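Local coordinates for 2-hydroxyisobutyryl-CoA synthetase (Aquincola tertiaricarbonis, PDB 6HDY), which belongs to the ANL superfamily of AMP-binding enzymes, combining a large N-terminal part with a smaller C-terminal domain, at residues F248-P253 / S282-V287; W156-R161 / Y273-M278; S173-S178 / A217-P222. All blocks are in the same frame, centred on the assembly; numbering follows the deposited sequence.

Interaction 1 (F248-P253 / S282-V287); sequences FFSGEP and SPFMNV. With 8LQ ([[(2~{R},3~{S},4~{R},5~{R})-5-(6-aminopurin-9-yl)-3,4-bis(oxidanyl)oxolan-2-yl]methoxy-oxidanyl-phosphoryl] (3~{S})-3-oxidanylbutanoate), chain C; 3HL ((3S)-3-hydroxybutanoic acid), chain B.
M285 meets F248 in a Met-aromatic contact that ties the end of strand 246-249, in the parallel sheet of this ANL-family enzyme, to the segment 282-287, mostly loop. The pair is a good example of a flexible thioether spanning two backbones that never come close: even the nearest CA atoms, those of S250 and M285, stand 8.2 Å apart. M285 starts with CG anti to its carbonyl carbon, runs straight on to SD and then bends at the last torsion (chi3 71°), a turn that lays the terminal methyl beside the ring. M285 CE comes to 3.7 Å from F248 CE2, while the sulfur SD lies 5.3 Å from the centroid of the F248 ring and well off its normal. The two side chains cross at about a right angle, and the methyl comes to the CD2-CE2 side of the ring obliquely. I154 of helix 141-157 also packs on M285, and the F248 ring is met in turn by that of Y219.

Closer to the ligand site, the same segments touch again through S250 and F284. In both, the first side-chain atom beyond CB sits between the backbone N and the carbonyl carbon (F284 chi1 57°), and the phenyl ring is turned to the pocket. One ring face receives the bound group, with CAZ of 8LQ 3.8 Å above the F284 plane and near its rim; H151 meets the ring edge-to-face. 8LQ and 3HL overlap in the model and must be alternative occupants. S250 OG lies 3.8 Å from F284 CE1 and within hydrogen-bonding distance of either bound group, 2.8 Å from OAE of 8LQ and 2.6 Å from OA of 3HL.

Interaction 2 (W156-R161 / Y273-M278); sequences WGMGIR and YDCGSM. With 8LQ ([[(2~{R},3~{S},4~{R},5~{R})-5-(6-aminopurin-9-yl)-3,4-bis(oxidanyl)oxolan-2-yl]methoxy-oxidanyl-phosphoryl] (3~{S})-3-oxidanylbutanoate), chain C; 3HL ((3S)-3-hydroxybutanoic acid), chain B.
M158 faces Y273 where helix 141-157 has just ended and strand 271-274 is about to end, their CA atoms 7.3 Å apart. The helix closes in a Schellman motif: G159 takes positive phi (82°), and its N bonds back to W156 O. That carbonyl also accepts R161 NH1, at 2.8 Å from W156 O, on a lone pair in the carbonyl plane. R161 NH1 bonds to I160 O as well, and these two bonds of NH1 hold the guanidinium flat over the W156 indole.

Across the contact, M158 and Y273 slide past one another in opposite directions. M158 CB makes an off-centre CH-pi contact 4.2 Å from the Y273 ring centroid, and M158 SD gives an oblique Met-aromatic contact with the same ring. The methionine is extended beyond CG (chi2 178°, chi3 167°), which carries M158 CE on to C275 CB at 4.0 Å.

D274 points the other way, to the adenine of 8LQ. The exocyclic N6 of 8LQ is held twice, by D274 OD1 at 3.1 Å and by the backbone C275 O at 2.8 Å; the other carboxylate oxygen, D274 OD2, bonds to S256.

This packing thus backs one wall of the nucleotide pocket. F248 of the neighbouring strand 246-249 touches M158, I160 and Y273, while A288 of strand 287-288 packs on M158 and C275.

Interaction 3 (S173-S178 / A217-P222); sequences SLYMGS and AFYGTP. With 8LQ ([[(2~{R},3~{S},4~{R},5~{R})-5-(6-aminopurin-9-yl)-3,4-bis(oxidanyl)oxolan-2-yl]methoxy-oxidanyl-phosphoryl] (3~{S})-3-oxidanylbutanoate), chain C; 3HL ((3S)-3-hydroxybutanoic acid), chain B.
The ligand pocket has one of its walls where the start of helix 176-187 meets the end of strand 217-220, and there G177 lies against the tyrosine Y219. Y219 extends from the strand with CG anti to its backbone N (chi1 171°), and this carries the phenol across to the first helical turn. Y219 OH comes to 3.3 Å from G177 CA, and the ring lies obliquely against the peptide that follows, with Y219 CE2 3.5 Å from G177 O and 3.9 Å from S178 N. So close an approach is possible because G177 brings no side chain between the two tyrosines. G177 N also sits 3.6 Å above the centre of the Y175 ring, so both tyrosines close on the glycine, in the space where a side chain would have been.

The two phenols point to the same place but do not touch: Y175 OH and Y219 OH are 4.2 Å apart. A water fills the interval, hydrogen-bonded to Y175 OH at 2.7 Å and to Y219 OH at 3.0 Å, and it lies at the edge of the Y175 ring, in its plane. Y175 OH is also 2.7 Å from OAE of 8LQ.

Around the contact, F465 meets Y175 edge-to-face, and its carbonyl bonds to T221 OG1, which also N-caps helix 222-234 through Y224 N. At the far end of segment 173-178, S173 OG bonds to F195 O of the second subunit.

Y219 OH has a further hydrogen bond, to S250 OG, so its hydroxyl is tied to both a serine and the water. Such a linked set of hydroxyls would restrict how each can rotate, and it places a polar cluster beside the hydroxyl OAE of 8LQ.

Overall arrangement
The three contacts surround one pocket and illustrate how a parallel sheet gathers a binding site at its strand ends. Strands 217-220, 246-249 and 271-274 lie side by side, and each supplies one segment: to interaction 3, interaction 1 and interaction 2 respectively. Centres of interactions 1 and 2 are about 8 Å apart, those of 1 and 3 about 9 Å, and those of 2 and 3 about 12 Å, with interaction 1 using the middle one of these three strands. Along the chain interaction 3 is nested inside the loop closed by interaction 2 and closes before interaction 1 opens, whereas the segments of 1 and 2 alternate. Distant sequence thus converges, and all three touch both 8LQ and 3HL.

Interaction 1 (F248-P253 / S282-V287)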
loop_
_atom_site.group_PDB
_atom_site.type_symbol
_atom_site.label_atom_id
_atom_site.label_comp_id
_atom_site.label_asym_id
_atom_site.label_seq_id
_atom_site.Cartn_x
_atom_site.Cartn_y
_atom_site.Cartn_z
ATOM N N PHE A 248 -2.659 9.842 15.032
ATOM C CA PHE A 248 -3.696 8.932 15.519
ATOM C C PHE A 248 -3.284 7.518 15.216
ATOM O O PHE A 248 -2.807 7.246 14.129
ATOM C CB PHE A 248 -5.105 9.308 15.044
ATOM C CG PHE A 248 -5.455 9.098 13.585
ATOM C CD1 PHE A 248 -5.003 9.983 12.611
ATOM C CD2 PHE A 248 -6.366 8.109 13.207
ATOM C CE1 PHE A 248 -5.382 9.823 11.271
ATOM C CE2 PHE A 248 -6.747 7.954 11.870
ATOM C CZ PHE A 248 -6.230 8.793 10.910
ATOM N N PHE A 249 -3.337 6.660 16.214
ATOM C CA PHE A 249 -2.768 5.321 16.116
ATOM C C PHE A 249 -3.720 4.208 16.465
ATOM O O PHE A 249 -4.596 4.354 17.332
ATOM C CB PHE A 249 -1.535 5.197 17.081
ATOM C CG PHE A 249 -0.476 6.288 17.063
ATOM C CD1 PHE A 249 0.286 6.528 15.919
ATOM C CD2 PHE A 249 -0.189 7.027 18.216
ATOM C CE1 PHE A 249 1.277 7.515 15.916
ATOM C CE2 PHE A 249 0.803 8.018 18.207
ATOM C CZ PHE A 249 1.541 8.240 17.068
ATOM N N SER A 250 -3.447 3.053 15.861
ATOM C CA SER A 250 -4.119 1.786 16.127
ATOM C C SER A 250 -3.116 0.656 15.900
ATOM O O SER A 250 -2.036 0.889 15.342
ATOM C CB SER A 250 -5.351 1.630 15.239
ATOM O OG SER A 250 -4.975 1.230 13.938
ATOM N N GLY A 251 -3.453 -0.542 16.364
ATOM C CA GLY A 251 -2.626 -1.712 16.118
ATOM C C GLY A 251 -2.043 -2.383 17.332
ATOM O O GLY A 251 -1.776 -3.582 17.290
ATOM N N GLU A 252 -1.845 -1.621 18.422
ATOM C CA GLU A 252 -1.193 -2.102 19.642
ATOM C C GLU A 252 -1.323 -1.035 20.734
ATOM O O GLU A 252 -1.550 0.121 20.394
ATOM C CB GLU A 252 0.322 -2.322 19.362
ATOM C CG GLU A 252 0.989 -1.102 18.729
ATOM C CD GLU A 252 2.499 -1.074 18.680
ATOM O OE1 GLU A 252 3.131 -2.130 18.882
ATOM O OE2 GLU A 252 3.055 0.008 18.409
ATOM N N PRO A 253 -1.097 -1.353 22.033
ATOM C CA PRO A 253 -1.118 -0.294 23.060
ATOM C C PRO A 253 0.016 0.729 22.835
ATOM O O PRO A 253 1.003 0.442 22.147
ATOM C CB PRO A 253 -0.911 -1.069 24.378
ATOM C CG PRO A 253 -1.235 -2.500 24.053
ATOM C CD PRO A 253 -0.783 -2.668 22.634
ATOM N N SER A 282 -13.475 -3.988 11.154
ATOM C CA SER A 282 -13.462 -2.733 10.382
ATOM C C SER A 282 -14.929 -2.349 10.174
ATOM O O SER A 282 -15.721 -3.239 9.876
ATOM C CB SER A 282 -12.770 -2.888 9.041
ATOM O OG SER A 282 -11.434 -3.320 9.225
ATOM N N PRO A 283 -15.371 -1.096 10.413
ATOM C CA PRO A 283 -14.608 0.105 10.809
ATOM C C PRO A 283 -14.018 -0.023 12.228
ATOM O O PRO A 283 -14.733 0.044 13.227
ATOM C CB PRO A 283 -15.645 1.237 10.644
ATOM C CG PRO A 283 -16.979 0.571 10.872
ATOM C CD PRO A 283 -16.811 -0.801 10.253
ATOM N N PHE A 284 -12.708 -0.273 12.299
ATOM C CA PHE A 284 -11.979 -0.544 13.540
ATOM C C PHE A 284 -11.841 0.693 14.435
ATOM O O PHE A 284 -11.526 0.545 15.616
ATOM C CB PHE A 284 -10.600 -1.184 13.252
ATOM C CG PHE A 284 -9.729 -0.335 12.351
ATOM C CD1 PHE A 284 -9.001 0.738 12.869
ATOM C CD2 PHE A 284 -9.661 -0.586 10.981
ATOM C CE1 PHE A 284 -8.236 1.545 12.037
ATOM C CE2 PHE A 284 -8.869 0.203 10.157
ATOM C CZ PHE A 284 -8.164 1.266 10.691
ATOM N N MET A 285 -12.079 1.906 13.875
ATOM C CA MET A 285 -12.045 3.149 14.647
ATOM C C MET A 285 -13.311 3.265 15.538
ATOM O O MET A 285 -13.496 4.290 16.171
ATOM C CB MET A 285 -11.877 4.384 13.717
ATOM C CG MET A 285 -10.509 4.471 13.069
ATOM S SD MET A 285 -10.233 5.914 11.998
ATOM C CE MET A 285 -10.141 7.174 13.190
ATOM N N ASN A 286 -14.151 2.200 15.631
ATOM C CA ASN A 286 -15.364 2.153 16.485
ATOM C C ASN A 286 -15.041 2.417 17.987
ATOM O O ASN A 286 -15.924 2.678 18.803
ATOM C CB ASN A 286 -16.111 0.819 16.285
ATOM C CG ASN A 286 -15.381 -0.363 16.877
ATOM O OD1 ASN A 286 -14.379 -0.810 16.359
ATOM N ND2 ASN A 286 -15.829 -0.868 18.007
ATOM N N VAL A 287 -13.768 2.305 18.335
ATOM C CA VAL A 287 -13.217 2.681 19.638
ATOM C C VAL A 287 -12.145 3.718 19.294
ATOM O O VAL A 287 -11.243 3.422 18.489
ATOM C CB VAL A 287 -12.732 1.532 20.572
ATOM C CG1 VAL A 287 -13.905 0.704 21.083
ATOM C CG2 VAL A 287 -11.679 0.651 19.905
HETATM N N9 8LQ C . -4.835 -3.433 19.214
HETATM C C8 8LQ C . -5.284 -2.807 18.115
HETATM N N7 8LQ C . -5.485 -1.527 18.405
HETATM C C5 8LQ C . -5.183 -1.351 19.702
HETATM C C6 8LQ C . -5.149 -0.268 20.509
HETATM N N6 8LQ C . -5.535 0.898 20.014
HETATM N N1 8LQ C . -4.773 -0.355 21.800
HETATM C C2 8LQ C . -4.363 -1.578 22.336
HETATM N N3 8LQ C . -4.335 -2.662 21.472
HETATM C C4 8LQ C . -4.772 -2.537 20.196
HETATM C CAA 8LQ C . -6.709 -2.893 11.927
HETATM C CAZ 8LQ C . -6.436 -2.057 13.205
HETATM O OAE 8LQ C . -5.139 -1.472 13.127
HETATM C CAL 8LQ C . -6.515 -2.903 14.491
HETATM C CAS 8LQ C . -5.560 -4.102 14.414
HETATM O OAC 8LQ C . -4.359 -3.944 14.613
HETATM O OAQ 8LQ C . -6.142 -5.296 14.033
HETATM P PBC 8LQ C . -5.403 -6.708 14.170
HETATM O OAH 8LQ C . -4.163 -6.607 13.184
HETATM O OAD 8LQ C . -6.276 -7.858 13.875
HETATM O "O5'" 8LQ C . -4.938 -6.759 15.679
HETATM C "C5'" 8LQ C . -5.943 -6.540 16.667
HETATM C "C4'" 8LQ C . -5.321 -6.587 18.038
HETATM O "O4'" 8LQ C . -4.301 -5.557 18.139
HETATM C "C3'" 8LQ C . -6.363 -6.205 19.000
HETATM O "O3'" 8LQ C . -7.148 -7.370 19.383
HETATM C "C2'" 8LQ C . -5.511 -5.664 20.150
HETATM O "O2'" 8LQ C . -4.855 -6.759 20.904
HETATM C "C1'" 8LQ C . -4.468 -4.877 19.391
HETATM C CA 3HL B . -5.909 -3.369 13.883
HETATM C CB 3HL B . -6.676 -3.793 12.610
HETATM O OG1 3HL B . -7.688 -2.868 12.225
HETATM C CG2 3HL B . -5.761 -3.941 11.433
HETATM C C 3HL B . -6.433 -2.030 14.342
HETATM O OA 3HL B . -6.240 -1.044 13.645
HETATM O OB 3HL B . -7.260 -2.064 15.418
#

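Interaction 2 (W156-R161 / Y273-M278)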
loop_
_atom_site.group_PDB
_atom_site.type_symbol
_atom_site.label_atom_id
_atom_site.label_comp_id
_atom_site.label_asym_id
_atom_site.label_seq_id
_atom_site.Cartn_x
_atom_site.Cartn_y
_atom_site.Cartn_z
ATOM N N TRP A 156 -13.066 13.343 11.976
ATOM C CA TRP A 156 -13.602 14.687 12.171
ATOM C C TRP A 156 -13.640 14.941 13.696
ATOM O O TRP A 156 -13.272 16.032 14.146
ATOM C CB TRP A 156 -15.004 14.811 11.538
ATOM C CG TRP A 156 -15.651 16.144 11.775
ATOM C CD1 TRP A 156 -16.203 16.593 12.934
ATOM C CD2 TRP A 156 -15.805 17.201 10.824
ATOM N NE1 TRP A 156 -16.633 17.885 12.785
ATOM C CE2 TRP A 156 -16.420 18.282 11.495
ATOM C CE3 TRP A 156 -15.471 17.347 9.467
ATOM C CZ2 TRP A 156 -16.741 19.481 10.853
ATOM C CZ3 TRP A 156 -15.774 18.543 8.832
ATOM C CH2 TRP A 156 -16.392 19.599 9.527
ATOM N N GLY A 157 -14.002 13.910 14.462
ATOM C CA GLY A 157 -14.020 13.950 15.925
ATOM C C GLY A 157 -12.667 14.235 16.560
ATOM O O GLY A 157 -12.599 14.719 17.700
ATOM N N MET A 158 -11.577 13.926 15.823
ATOM C CA MET A 158 -10.195 14.166 16.235
ATOM C C MET A 158 -9.724 15.562 15.791
ATOM O O MET A 158 -8.562 15.935 16.015
ATOM C CB MET A 158 -9.267 13.090 15.677
ATOM C CG MET A 158 -9.670 11.676 16.043
ATOM S SD MET A 158 -8.543 10.470 15.292
ATOM C CE MET A 158 -9.018 8.945 16.208
ATOM N N GLY A 159 -10.637 16.331 15.193
ATOM C CA GLY A 159 -10.343 17.666 14.686
ATOM C C GLY A 159 -9.701 17.696 13.311
ATOM O O GLY A 159 -9.216 18.753 12.893
ATOM N N ILE A 160 -9.663 16.532 12.600
ATOM C CA ILE A 160 -9.133 16.418 11.235
ATOM C C ILE A 160 -10.212 16.960 10.286
ATOM O O ILE A 160 -11.402 16.698 10.477
ATOM C CB ILE A 160 -8.623 14.977 10.852
ATOM C CG1 ILE A 160 -7.789 14.328 11.995
ATOM C CG2 ILE A 160 -7.813 15.007 9.542
ATOM C CD1 ILE A 160 -7.506 12.810 11.822
ATOM N N ARG A 161 -9.809 17.773 9.306
ATOM C CA ARG A 161 -10.766 18.463 8.440
ATOM C C ARG A 161 -10.565 18.308 6.949
ATOM O O ARG A 161 -9.437 18.058 6.525
ATOM C CB ARG A 161 -10.733 19.973 8.787
ATOM C CG ARG A 161 -11.247 20.328 10.190
ATOM C CD ARG A 161 -12.745 20.112 10.333
ATOM N NE ARG A 161 -13.231 20.464 11.679
ATOM C CZ ARG A 161 -13.373 19.608 12.680
ATOM N NH1 ARG A 161 -13.027 18.330 12.530
ATOM N NH2 ARG A 161 -13.831 20.023 13.849
ATOM N N TYR A 273 -3.893 10.572 19.422
ATOM C CA TYR A 273 -5.207 9.960 19.596
ATOM C C TYR A 273 -5.108 8.474 19.502
ATOM O O TYR A 273 -4.357 7.972 18.672
ATOM C CB TYR A 273 -6.224 10.501 18.590
ATOM C CG TYR A 273 -6.455 11.979 18.775
ATOM C CD1 TYR A 273 -6.940 12.482 19.984
ATOM C CD2 TYR A 273 -6.080 12.890 17.795
ATOM C CE1 TYR A 273 -7.117 13.848 20.180
ATOM C CE2 TYR A 273 -6.284 14.258 17.967
ATOM C CZ TYR A 273 -6.815 14.731 19.155
ATOM O OH TYR A 273 -6.982 16.076 19.346
ATOM N N ASP A 274 -5.852 7.777 20.367
ATOM C CA ASP A 274 -5.928 6.325 20.401
ATOM C C ASP A 274 -7.215 5.890 19.677
ATOM O O ASP A 274 -8.264 6.521 19.845
ATOM C CB ASP A 274 -5.924 5.822 21.857
ATOM C CG ASP A 274 -5.635 4.338 22.089
ATOM O OD1 ASP A 274 -5.014 3.698 21.209
ATOM O OD2 ASP A 274 -5.946 3.842 23.191
ATOM N N CYS A 275 -7.097 4.853 18.824
ATOM C CA CYS A 275 -8.218 4.220 18.123
ATOM C C CYS A 275 -7.871 2.760 17.831
ATOM O O CYS A 275 -6.715 2.373 17.965
ATOM C CB CYS A 275 -8.650 4.978 16.858
ATOM S SG CYS A 275 -7.471 4.915 15.484
ATOM N N GLY A 276 -8.868 1.979 17.428
ATOM C CA GLY A 276 -8.634 0.623 16.984
ATOM C C GLY A 276 -9.121 -0.508 17.845
ATOM O O GLY A 276 -8.715 -0.646 18.995
ATOM N N SER A 277 -9.966 -1.355 17.249
ATOM C CA SER A 277 -10.464 -2.594 17.844
ATOM C C SER A 277 -9.685 -3.724 17.173
ATOM O O SER A 277 -8.557 -4.010 17.576
ATOM C CB SER A 277 -11.975 -2.737 17.640
ATOM O OG SER A 277 -12.353 -2.568 16.282
ATOM N N MET A 278 -10.256 -4.315 16.105
ATOM C CA MET A 278 -9.714 -5.441 15.347
ATOM C C MET A 278 -9.965 -5.246 13.878
ATOM O O MET A 278 -10.862 -4.507 13.506
ATOM C CB MET A 278 -10.388 -6.745 15.793
ATOM C CG MET A 278 -10.423 -6.936 17.311
ATOM S SD MET A 278 -11.290 -8.438 17.755
ATOM C CE MET A 278 -12.618 -7.890 18.090
HETATM N N9 8LQ C . -4.835 -3.433 19.214
HETATM C C8 8LQ C . -5.284 -2.807 18.115
HETATM N N7 8LQ C . -5.485 -1.527 18.405
HETATM C C5 8LQ C . -5.183 -1.351 19.702
HETATM C C6 8LQ C . -5.149 -0.268 20.509
HETATM N N6 8LQ C . -5.535 0.898 20.014
HETATM N N1 8LQ C . -4.773 -0.355 21.800
HETATM C C2 8LQ C . -4.363 -1.578 22.336
HETATM N N3 8LQ C . -4.335 -2.662 21.472
HETATM C C4 8LQ C . -4.772 -2.537 20.196
HETATM C CAA 8LQ C . -6.709 -2.893 11.927
HETATM C CAZ 8LQ C . -6.436 -2.057 13.205
HETATM O OAE 8LQ C . -5.139 -1.472 13.127
HETATM C CAL 8LQ C . -6.515 -2.903 14.491
HETATM C CAS 8LQ C . -5.560 -4.102 14.414
HETATM O OAC 8LQ C . -4.359 -3.944 14.613
HETATM O OAQ 8LQ C . -6.142 -5.296 14.033
HETATM P PBC 8LQ C . -5.403 -6.708 14.170
HETATM O OAH 8LQ C . -4.163 -6.607 13.184
HETATM O OAD 8LQ C . -6.276 -7.858 13.875
HETATM O "O5'" 8LQ C . -4.938 -6.759 15.679
HETATM C "C5'" 8LQ C . -5.943 -6.540 16.667
HETATM C "C4'" 8LQ C . -5.321 -6.587 18.038
HETATM O "O4'" 8LQ C . -4.301 -5.557 18.139
HETATM C "C3'" 8LQ C . -6.363 -6.205 19.000
HETATM O "O3'" 8LQ C . -7.148 -7.370 19.383
HETATM C "C2'" 8LQ C . -5.511 -5.664 20.150
HETATM O "O2'" 8LQ C . -4.855 -6.759 20.904
HETATM C "C1'" 8LQ C . -4.468 -4.877 19.391
HETATM C CA 3HL B . -5.909 -3.369 13.883
HETATM C CB 3HL B . -6.676 -3.793 12.610
HETATM O OG1 3HL B . -7.688 -2.868 12.225
HETATM C CG2 3HL B . -5.761 -3.941 11.433
HETATM C C 3HL B . -6.433 -2.030 14.342
HETATM O OA 3HL B . -6.240 -1.044 13.645
HETATM O OB 3HL B . -7.260 -2.064 15.418
#

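Interaction 3 (S173-S178 / A217-P222)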
loop_
_atom_site.group_PDB
_atom_site.type_symbol
_atom_site.label_atom_id
_atom_site.label_comp_id
_atom_site.label_asym_id
_atom_site.label_seq_id
_atom_site.Cartn_x
_atom_site.Cartn_y
_atom_site.Cartn_z
ATOM N N SER A 173 -1.220 -3.554 2.582
ATOM C CA SER A 173 -1.156 -4.950 2.155
ATOM C C SER A 173 -2.418 -5.649 2.673
ATOM O O SER A 173 -3.502 -5.088 2.582
ATOM C CB SER A 173 0.114 -5.604 2.715
ATOM O OG SER A 173 0.255 -6.943 2.256
ATOM N N LEU A 174 -2.259 -6.840 3.277
ATOM C CA LEU A 174 -3.333 -7.612 3.893
ATOM C C LEU A 174 -3.944 -6.822 5.042
ATOM O O LEU A 174 -5.158 -6.840 5.229
ATOM C CB LEU A 174 -2.762 -8.942 4.425
ATOM C CG LEU A 174 -2.391 -9.985 3.395
ATOM C CD1 LEU A 174 -1.804 -11.163 4.072
ATOM C CD2 LEU A 174 -3.600 -10.409 2.563
ATOM N N TYR A 175 -3.096 -6.112 5.789
ATOM C CA TYR A 175 -3.402 -5.321 6.983
ATOM C C TYR A 175 -4.481 -4.234 6.778
ATOM O O TYR A 175 -4.317 -3.336 5.948
ATOM C CB TYR A 175 -2.089 -4.737 7.515
ATOM C CG TYR A 175 -2.245 -3.962 8.802
ATOM C CD1 TYR A 175 -2.700 -4.583 9.961
ATOM C CD2 TYR A 175 -1.919 -2.609 8.868
ATOM C CE1 TYR A 175 -2.820 -3.881 11.160
ATOM C CE2 TYR A 175 -2.022 -1.898 10.068
ATOM C CZ TYR A 175 -2.483 -2.539 11.208
ATOM O OH TYR A 175 -2.600 -1.868 12.395
ATOM N N MET A 176 -5.563 -4.283 7.596
ATOM C CA MET A 176 -6.710 -3.370 7.471
ATOM C C MET A 176 -6.496 -1.938 7.941
ATOM O O MET A 176 -7.218 -1.046 7.479
ATOM C CB MET A 176 -7.958 -3.930 8.159
ATOM C CG MET A 176 -8.575 -5.124 7.434
ATOM S SD MET A 176 -9.172 -4.778 5.777
ATOM C CE MET A 176 -10.511 -3.630 6.070
ATOM N N GLY A 177 -5.573 -1.748 8.890
ATOM C CA GLY A 177 -5.271 -0.473 9.503
ATOM C C GLY A 177 -5.052 0.656 8.528
ATOM O O GLY A 177 -5.726 1.688 8.608
ATOM N N SER A 178 -4.064 0.485 7.632
ATOM C CA SER A 178 -3.718 1.496 6.623
ATOM C C SER A 178 -4.893 1.837 5.700
ATOM O O SER A 178 -5.172 3.020 5.472
ATOM C CB SER A 178 -2.545 1.008 5.789
ATOM O OG SER A 178 -2.858 -0.252 5.220
ATOM N N ALA A 217 -2.105 15.748 9.859
ATOM C CA ALA A 217 -2.344 14.504 10.576
ATOM C C ALA A 217 -1.481 13.337 10.107
ATOM O O ALA A 217 -1.061 13.283 8.951
ATOM C CB ALA A 217 -3.825 14.139 10.545
ATOM N N PHE A 218 -1.173 12.429 11.045
ATOM C CA PHE A 218 -0.345 11.243 10.803
ATOM C C PHE A 218 -1.042 10.037 11.344
ATOM O O PHE A 218 -1.508 10.079 12.477
ATOM C CB PHE A 218 1.018 11.365 11.512
ATOM C CG PHE A 218 1.939 10.168 11.379
ATOM C CD1 PHE A 218 1.862 9.103 12.271
ATOM C CD2 PHE A 218 2.909 10.127 10.385
ATOM C CE1 PHE A 218 2.711 8.014 12.150
ATOM C CE2 PHE A 218 3.775 9.045 10.282
ATOM C CZ PHE A 218 3.663 7.992 11.157
ATOM N N TYR A 219 -1.039 8.933 10.573
ATOM C CA TYR A 219 -1.564 7.652 11.017
ATOM C C TYR A 219 -0.500 6.566 10.919
ATOM O O TYR A 219 0.181 6.451 9.892
ATOM C CB TYR A 219 -2.833 7.222 10.220
ATOM C CG TYR A 219 -3.259 5.797 10.535
ATOM C CD1 TYR A 219 -4.074 5.516 11.629
ATOM C CD2 TYR A 219 -2.779 4.724 9.789
ATOM C CE1 TYR A 219 -4.437 4.205 11.945
ATOM C CE2 TYR A 219 -3.112 3.408 10.110
ATOM C CZ TYR A 219 -3.945 3.155 11.184
ATOM O OH TYR A 219 -4.221 1.856 11.512
ATOM N N GLY A 220 -0.449 5.716 11.949
ATOM C CA GLY A 220 0.366 4.507 11.972
ATOM C C GLY A 220 0.286 3.836 13.322
ATOM O O GLY A 220 -0.695 4.033 14.040
ATOM N N THR A 221 1.343 3.089 13.697
ATOM C CA THR A 221 1.435 2.464 15.031
ATOM C C THR A 221 2.177 3.400 15.978
ATOM O O THR A 221 3.042 4.162 15.510
ATOM C CB THR A 221 2.124 1.076 15.021
ATOM O OG1 THR A 221 3.492 1.204 14.608
ATOM C CG2 THR A 221 1.353 0.011 14.197
ATOM N N PRO A 222 1.882 3.361 17.309
ATOM C CA PRO A 222 2.646 4.208 18.250
ATOM C C PRO A 222 4.147 3.927 18.199
ATOM O O PRO A 222 4.927 4.852 18.375
ATOM C CB PRO A 222 2.039 3.875 19.620
ATOM C CG PRO A 222 0.736 3.190 19.328
ATOM C CD PRO A 222 0.911 2.505 18.021
HETATM N N9 8LQ C . -4.835 -3.433 19.214
HETATM C C8 8LQ C . -5.284 -2.807 18.115
HETATM N N7 8LQ C . -5.485 -1.527 18.405
HETATM C C5 8LQ C . -5.183 -1.351 19.702
HETATM C C6 8LQ C . -5.149 -0.268 20.509
HETATM N N6 8LQ C . -5.535 0.898 20.014
HETATM N N1 8LQ C . -4.773 -0.355 21.800
HETATM C C2 8LQ C . -4.363 -1.578 22.336
HETATM N N3 8LQ C . -4.335 -2.662 21.472
HETATM C C4 8LQ C . -4.772 -2.537 20.196
HETATM C CAA 8LQ C . -6.709 -2.893 11.927
HETATM C CAZ 8LQ C . -6.436 -2.057 13.205
HETATM O OAE 8LQ C . -5.139 -1.472 13.127
HETATM C CAL 8LQ C . -6.515 -2.903 14.491
HETATM C CAS 8LQ C . -5.560 -4.102 14.414
HETATM O OAC 8LQ C . -4.359 -3.944 14.613
HETATM O OAQ 8LQ C . -6.142 -5.296 14.033
HETATM P PBC 8LQ C . -5.403 -6.708 14.170
HETATM O OAH 8LQ C . -4.163 -6.607 13.184
HETATM O OAD 8LQ C . -6.276 -7.858 13.875
HETATM O "O5'" 8LQ C . -4.938 -6.759 15.679
HETATM C "C5'" 8LQ C . -5.943 -6.540 16.667
HETATM C "C4'" 8LQ C . -5.321 -6.587 18.038
HETATM O "O4'" 8LQ C . -4.301 -5.557 18.139
HETATM C "C3'" 8LQ C . -6.363 -6.205 19.000
HETATM O "O3'" 8LQ C . -7.148 -7.370 19.383
HETATM C "C2'" 8LQ C . -5.511 -5.664 20.150
HETATM O "O2'" 8LQ C . -4.855 -6.759 20.904
HETATM C "C1'" 8LQ C . -4.468 -4.877 19.391
HETATM C CA 3HL B . -5.909 -3.369 13.883
HETATM C CB 3HL B . -6.676 -3.793 12.610
HETATM O OG1 3HL B . -7.688 -2.868 12.225
HETATM C CG2 3HL B . -5.761 -3.941 11.433
HETATM C C 3HL B . -6.433 -2.030 14.342
HETATM O OA 3HL B . -6.240 -1.044 13.645
HETATM O OB 3HL B . -7.260 -2.064 15.418
HETATM O O HOH W 1 -1.645 0.710 12.406
#